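Local coordinates for protein transport protein SEC7 (Saccharomyces cerevisiae, PDB 4OIY), which activates the small GTPase ARF1 as a guanine nucleotide exchange factor, here represented by its Sec7 domain, and so takes part in vesicle budding and Golgi traffic, at residues Ala76-Phe81 / Met112-Glu117; Gln159-Asn164 / Asp177-Leu182. All blocks are in the same frame, centred on the assembly; numbering follows the deposited sequence.

Contact 1 (Ala76-Phe81 / Met112-Glu117); sequences AFVDEF and MLKFAE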
loop_
_atom_site.group_PDB
_atom_site.type_symbol
_atom_site.label_atom_id
_atom_site.label_comp_id
_atom_site.label_asym_id
_atom_site.label_seq_id
_atom_site.Cartn_x
_atom_site.Cartn_y
_atom_site.Cartn_z
ATOM N N ALA A 76 -2.600 -11.009 3.226
ATOM C CA ALA A 76 -3.284 -11.543 2.042
ATOM C C ALA A 76 -3.494 -10.460 0.983
ATOM O O ALA A 76 -3.385 -10.718 -0.201
ATOM C CB ALA A 76 -4.621 -12.156 2.420
ATOM N N PHE A 77 -3.801 -9.252 1.420
ATOM C CA PHE A 77 -4.016 -8.123 0.515
ATOM C C PHE A 77 -2.742 -7.867 -0.299
ATOM O O PHE A 77 -2.790 -7.790 -1.525
ATOM C CB PHE A 77 -4.424 -6.915 1.369
ATOM C CG PHE A 77 -4.700 -5.645 0.611
ATOM C CD1 PHE A 77 -5.976 -5.370 0.138
ATOM C CD2 PHE A 77 -3.708 -4.688 0.460
ATOM C CE1 PHE A 77 -6.248 -4.181 -0.512
ATOM C CE2 PHE A 77 -3.970 -3.499 -0.204
ATOM C CZ PHE A 77 -5.246 -3.244 -0.676
ATOM N N VAL A 78 -1.605 -7.769 0.387
ATOM C CA VAL A 78 -0.318 -7.573 -0.290
ATOM C C VAL A 78 -0.019 -8.760 -1.210
ATOM O O VAL A 78 0.491 -8.570 -2.306
ATOM C CB VAL A 78 0.853 -7.347 0.695
ATOM C CG1 VAL A 78 2.141 -7.052 -0.063
ATOM C CG2 VAL A 78 0.542 -6.194 1.643
ATOM N N ASP A 79 -0.369 -9.967 -0.774
ATOM C CA ASP A 79 -0.113 -11.176 -1.570
ATOM C C ASP A 79 -0.855 -11.202 -2.903
ATOM O O ASP A 79 -0.452 -11.941 -3.803
ATOM C CB ASP A 79 -0.484 -12.449 -0.796
ATOM C CG ASP A 79 0.550 -12.847 0.231
ATOM O OD1 ASP A 79 1.670 -12.293 0.244
ATOM O OD2 ASP A 79 0.229 -13.757 1.035
ATOM N N GLU A 80 -1.938 -10.435 -3.027
ATOM C CA GLU A 80 -2.700 -10.355 -4.281
ATOM C C GLU A 80 -2.017 -9.519 -5.362
ATOM O O GLU A 80 -2.371 -9.615 -6.535
ATOM C CB GLU A 80 -4.105 -9.814 -4.015
ATOM C CG GLU A 80 -4.959 -10.768 -3.207
ATOM C CD GLU A 80 -5.237 -12.051 -3.964
ATOM O OE1 GLU A 80 -5.718 -11.963 -5.109
ATOM O OE2 GLU A 80 -4.962 -13.136 -3.416
ATOM N N PHE A 81 -1.037 -8.712 -4.978
ATOM C CA PHE A 81 -0.339 -7.864 -5.935
ATOM C C PHE A 81 0.697 -8.664 -6.704
ATOM O O PHE A 81 1.377 -9.535 -6.138
ATOM C CB PHE A 81 0.353 -6.693 -5.234
ATOM C CG PHE A 81 -0.588 -5.615 -4.798
ATOM C CD1 PHE A 81 -1.368 -5.793 -3.671
ATOM C CD2 PHE A 81 -0.701 -4.431 -5.516
ATOM C CE1 PHE A 81 -2.246 -4.814 -3.261
ATOM C CE2 PHE A 81 -1.589 -3.451 -5.120
ATOM C CZ PHE A 81 -2.355 -3.642 -3.980
ATOM N N MET A 112 4.795 -1.744 5.144
ATOM C CA MET A 112 5.969 -1.549 4.313
ATOM C C MET A 112 6.901 -2.742 4.380
ATOM O O MET A 112 7.563 -3.053 3.388
ATOM C CB MET A 112 6.665 -0.228 4.660
ATOM C CG MET A 112 5.726 0.981 4.527
ATOM S SD MET A 112 4.699 1.003 3.030
ATOM C CE MET A 112 6.028 1.038 1.859
ATOM N N LEU A 113 6.939 -3.434 5.521
ATOM C CA LEU A 113 7.736 -4.663 5.606
ATOM C C LEU A 113 7.146 -5.762 4.733
ATOM O O LEU A 113 7.886 -6.457 4.031
ATOM C CB LEU A 113 7.916 -5.151 7.048
ATOM C CG LEU A 113 8.752 -6.432 7.187
ATOM C CD1 LEU A 113 10.153 -6.268 6.613
ATOM C CD2 LEU A 113 8.792 -6.848 8.650
ATOM N N LYS A 114 5.824 -5.914 4.755
ATOM C CA LYS A 114 5.176 -6.920 3.918
ATOM C C LYS A 114 5.321 -6.575 2.437
ATOM O O LYS A 114 5.575 -7.457 1.616
ATOM C CB LYS A 114 3.704 -7.068 4.281
ATOM C CG LYS A 114 2.964 -8.120 3.477
ATOM C CD LYS A 114 3.483 -9.537 3.684
ATOM C CE LYS A 114 2.688 -10.506 2.819
ATOM N NZ LYS A 114 3.223 -11.891 2.811
ATOM N N PHE A 115 5.156 -5.299 2.094
ATOM C CA PHE A 115 5.421 -4.843 0.731
ATOM C C PHE A 115 6.834 -5.227 0.296
ATOM O O PHE A 115 7.022 -5.799 -0.780
ATOM C CB PHE A 115 5.238 -3.332 0.611
ATOM C CG PHE A 115 5.787 -2.766 -0.661
ATOM C CD1 PHE A 115 5.049 -2.844 -1.830
ATOM C CD2 PHE A 115 7.053 -2.203 -0.702
ATOM C CE1 PHE A 115 5.557 -2.364 -3.012
ATOM C CE2 PHE A 115 7.573 -1.722 -1.894
ATOM C CZ PHE A 115 6.816 -1.806 -3.047
ATOM N N ALA A 116 7.818 -4.923 1.135
ATOM C CA ALA A 116 9.222 -5.191 0.805
ATOM C C ALA A 116 9.445 -6.679 0.596
ATOM O O ALA A 116 10.125 -7.081 -0.344
ATOM C CB ALA A 116 10.138 -4.666 1.906
ATOM N N GLU A 117 8.872 -7.497 1.465
ATOM C CA GLU A 117 9.021 -8.945 1.353
ATOM C C GLU A 117 8.429 -9.470 0.050
ATOM O O GLU A 117 9.050 -10.291 -0.631
ATOM C CB GLU A 117 8.417 -9.639 2.571
ATOM C CG GLU A 117 9.265 -9.449 3.819
ATOM C CD GLU A 117 8.553 -9.818 5.103
ATOM O OE1 GLU A 117 7.345 -10.132 5.055
ATOM O OE2 GLU A 117 9.200 -9.772 6.175
#
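Within the all-helical Sec7 domain, the later part of helix 68-79 meets the middle of helix 105-122, and one lysine shows how a single chain can serve an apolar and a polar contact at once. Lys114 holds CG on the far side of CB from its own nitrogen (chi1 -179°), which sets that carbon against Val78; the bend at chi2 precedes the stretch to Asp79. The two side chains run past each other in opposite directions, and Lys114 CG lies 3.6 Å from Val78 CB and equally close to Val78 CG2. Val78 CG1 also lies 3.8 Å from Lys114 O, and 4.0 Å from Phe115 CA. Beyond the valine the lysine crosses Asp79 at about a right angle and forms a salt bridge, with Lys114 NZ 3.0 Å from Asp79 OD1. The ammonium comes to the syn side of that oxygen, 27° out of the carboxylate plane. Deeper in, Phe115 packs against Phe83 and Phe95. The side chain of Asp79 is about 7 Å from that of Asp121, a magnesium ligand. A one-oxygen grip on a partly exposed carboxylate would probably favour the charged form of Asp79, while the buried valine gives the first part of the lysine chain an apolar neighbour.

Contact 2 (Gln159-Asn164 / Asp177-Leu182); sequences QEFLEN and DFLEGL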
loop_
_atom_site.group_PDB
_atom_site.type_symbol
_atom_site.label_atom_id
_atom_site.label_comp_id
_atom_site.label_asym_id
_atom_site.label_seq_id
_atom_site.Cartn_x
_atom_site.Cartn_y
_atom_site.Cartn_z
ATOM N N GLN A 159 20.871 14.921 -5.064
ATOM C CA GLN A 159 21.986 14.719 -4.142
ATOM C C GLN A 159 21.506 14.295 -2.753
ATOM O O GLN A 159 22.039 13.351 -2.167
ATOM C CB GLN A 159 22.873 15.973 -4.054
ATOM C CG GLN A 159 24.030 15.834 -3.063
ATOM C CD GLN A 159 24.983 14.697 -3.395
ATOM O OE1 GLN A 159 25.121 14.309 -4.547
ATOM N NE2 GLN A 159 25.644 14.160 -2.377
ATOM N N GLU A 160 20.488 14.977 -2.234
ATOM C CA GLU A 160 19.944 14.649 -0.920
ATOM C C GLU A 160 19.327 13.253 -0.882
ATOM O O GLU A 160 19.478 12.531 0.102
ATOM C CB GLU A 160 18.932 15.704 -0.482
ATOM C CG GLU A 160 19.608 16.982 -0.014
ATOM C CD GLU A 160 18.673 18.172 0.067
ATOM O OE1 GLU A 160 17.541 18.102 -0.455
ATOM O OE2 GLU A 160 19.089 19.195 0.657
ATOM N N PHE A 161 18.651 12.874 -1.959
ATOM C CA PHE A 161 18.060 11.539 -2.071
ATOM C C PHE A 161 19.150 10.453 -2.032
ATOM O O PHE A 161 18.998 9.436 -1.354
ATOM C CB PHE A 161 17.217 11.455 -3.337
ATOM C CG PHE A 161 16.578 10.119 -3.549
ATOM C CD1 PHE A 161 15.602 9.653 -2.675
ATOM C CD2 PHE A 161 16.942 9.332 -4.622
ATOM C CE1 PHE A 161 15.007 8.420 -2.871
ATOM C CE2 PHE A 161 16.358 8.098 -4.820
ATOM C CZ PHE A 161 15.395 7.638 -3.941
ATOM N N LEU A 162 20.252 10.678 -2.741
ATOM C CA LEU A 162 21.403 9.774 -2.689
ATOM C C LEU A 162 21.948 9.658 -1.275
ATOM O O LEU A 162 22.197 8.553 -0.787
ATOM C CB LEU A 162 22.515 10.245 -3.631
ATOM C CG LEU A 162 22.147 10.347 -5.107
ATOM C CD1 LEU A 162 23.320 10.935 -5.870
ATOM C CD2 LEU A 162 21.724 9.013 -5.706
ATOM N N GLU A 163 22.111 10.795 -0.599
ATOM C CA GLU A 163 22.628 10.792 0.773
ATOM C C GLU A 163 21.737 10.002 1.735
ATOM O O GLU A 163 22.227 9.260 2.593
ATOM C CB GLU A 163 22.791 12.219 1.284
ATOM C CG GLU A 163 23.904 12.992 0.593
ATOM C CD GLU A 163 23.887 14.467 0.929
ATOM O OE1 GLU A 163 23.210 14.851 1.905
ATOM O OE2 GLU A 163 24.556 15.243 0.209
ATOM N N ASN A 164 20.432 10.160 1.566
ATOM C CA ASN A 164 19.446 9.527 2.437
ATOM C C ASN A 164 19.460 7.999 2.354
ATOM O O ASN A 164 18.968 7.318 3.257
ATOM C CB ASN A 164 18.046 10.059 2.131
ATOM C CG ASN A 164 17.846 11.490 2.602
ATOM O OD1 ASN A 164 18.645 12.028 3.378
ATOM N ND2 ASN A 164 16.767 12.112 2.147
ATOM N N ASP A 177 23.461 5.501 -10.474
ATOM C CA ASP A 177 22.582 5.459 -11.644
ATOM C C ASP A 177 21.236 4.806 -11.323
ATOM O O ASP A 177 20.204 5.218 -11.842
ATOM C CB ASP A 177 23.244 4.732 -12.817
ATOM C CG ASP A 177 22.499 4.948 -14.122
ATOM O OD1 ASP A 177 22.507 6.092 -14.626
ATOM O OD2 ASP A 177 21.890 3.985 -14.635
ATOM N N PHE A 178 21.256 3.789 -10.466
ATOM C CA PHE A 178 20.036 3.093 -10.063
ATOM C C PHE A 178 19.122 4.030 -9.282
ATOM O O PHE A 178 17.935 4.123 -9.568
ATOM C CB PHE A 178 20.372 1.859 -9.225
ATOM C CG PHE A 178 19.172 1.165 -8.662
ATOM C CD1 PHE A 178 18.373 0.375 -9.468
ATOM C CD2 PHE A 178 18.840 1.311 -7.328
ATOM C CE1 PHE A 178 17.266 -0.264 -8.951
ATOM C CE2 PHE A 178 17.729 0.677 -6.800
ATOM C CZ PHE A 178 16.939 -0.110 -7.611
ATOM N N LEU A 179 19.692 4.724 -8.305
ATOM C CA LEU A 179 18.916 5.666 -7.500
ATOM C C LEU A 179 18.435 6.857 -8.326
ATOM O O LEU A 179 17.307 7.311 -8.147
ATOM C CB LEU A 179 19.717 6.140 -6.284
ATOM C CG LEU A 179 19.932 5.101 -5.172
ATOM C CD1 LEU A 179 20.798 5.672 -4.059
ATOM C CD2 LEU A 179 18.600 4.615 -4.602
ATOM N N GLU A 180 19.273 7.356 -9.235
ATOM C CA GLU A 180 18.857 8.466 -10.100
ATOM C C GLU A 180 17.634 8.071 -10.935
ATOM O O GLU A 180 16.721 8.869 -11.116
ATOM C CB GLU A 180 19.991 8.913 -11.017
ATOM C CG GLU A 180 19.630 10.126 -11.865
ATOM C CD GLU A 180 20.819 10.739 -12.579
ATOM O OE1 GLU A 180 20.590 11.621 -13.434
ATOM O OE2 GLU A 180 21.975 10.363 -12.282
ATOM N N GLY A 181 17.619 6.835 -11.433
ATOM C CA GLY A 181 16.481 6.312 -12.166
ATOM C C GLY A 181 15.200 6.368 -11.353
ATOM O O GLY A 181 14.185 6.847 -11.819
ATOM N N LEU A 182 15.266 5.894 -10.116
ATOM C CA LEU A 182 14.086 5.914 -9.255
ATOM C C LEU A 182 13.643 7.343 -8.937
ATOM O O LEU A 182 12.445 7.631 -8.932
ATOM C CB LEU A 182 14.343 5.147 -7.956
ATOM C CG LEU A 182 14.715 3.665 -8.079
ATOM C CD1 LEU A 182 14.881 3.056 -6.695
ATOM C CD2 LEU A 182 13.677 2.913 -8.888
#
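Gln159 NE2 donates to Glu163 OE2 one helical turn on, in a bond 3.0 Å long and fairly straight at 160°, away from the apolar seam that Phe161 and Leu162 make with Leu179. The bond lies in the plane of the Gln159 amide and uses the anti lone pair of the carboxylate oxygen. On the seam itself, the carbonyl oxygen Leu179 O faces the rim of the Phe161 ring: it lies near the ring plane, 3.5 Å from Phe161 CE2 and 4.1 Å from Phe161 CD2, where the slightly positive ring hydrogens would suit a carbonyl. The Phe161 ring extends away from its own backbone nitrogen (chi1 180°), which carries it from helix 158-164 to the backbone of helix 176-188. This is the meeting of the last two helices of the Sec7 domain, joined by a long connection and touching through leucine and phenylalanine without a hydrogen bond between the two segments. The side chain of Leu179 divides its two branches between the residues opposite. Leu179 CD2 comes to 4.1 Å from Phe161 CE2, whereas Leu179 CD1 turns to Leu162 and stops 3.8 Å from Leu162 CD2. That same methyl of Leu162 is the closest apolar neighbour of the leucine stem, 3.6 Å from Leu179 CB. Phe161 also packs on Ser139 and Leu140 of helix 130-148, and Leu182 on Leu136.

In the fold
The two contacts follow one another along the chain: 76-81 with 112-117 closes before 159-164 with 177-182 opens, and their centres are about 24 Å apart with about 10 Å between nearest atoms. The centre of contact 1 is about 8 Å from the chain centre, that of contact 2 about 22 Å, at one end of the domain. Though they do not touch, both rest on helices 88-96 and 130-148: Phe115 and Met112 reach these from contact 1, and Leu182 from contact 2. As in other Sec7 domains, the loop before helix 105-122 probably carries the glutamic finger used in nucleotide exchange, and contact 1 lies on that helix, while contact 2 joins the last two helices of the chain.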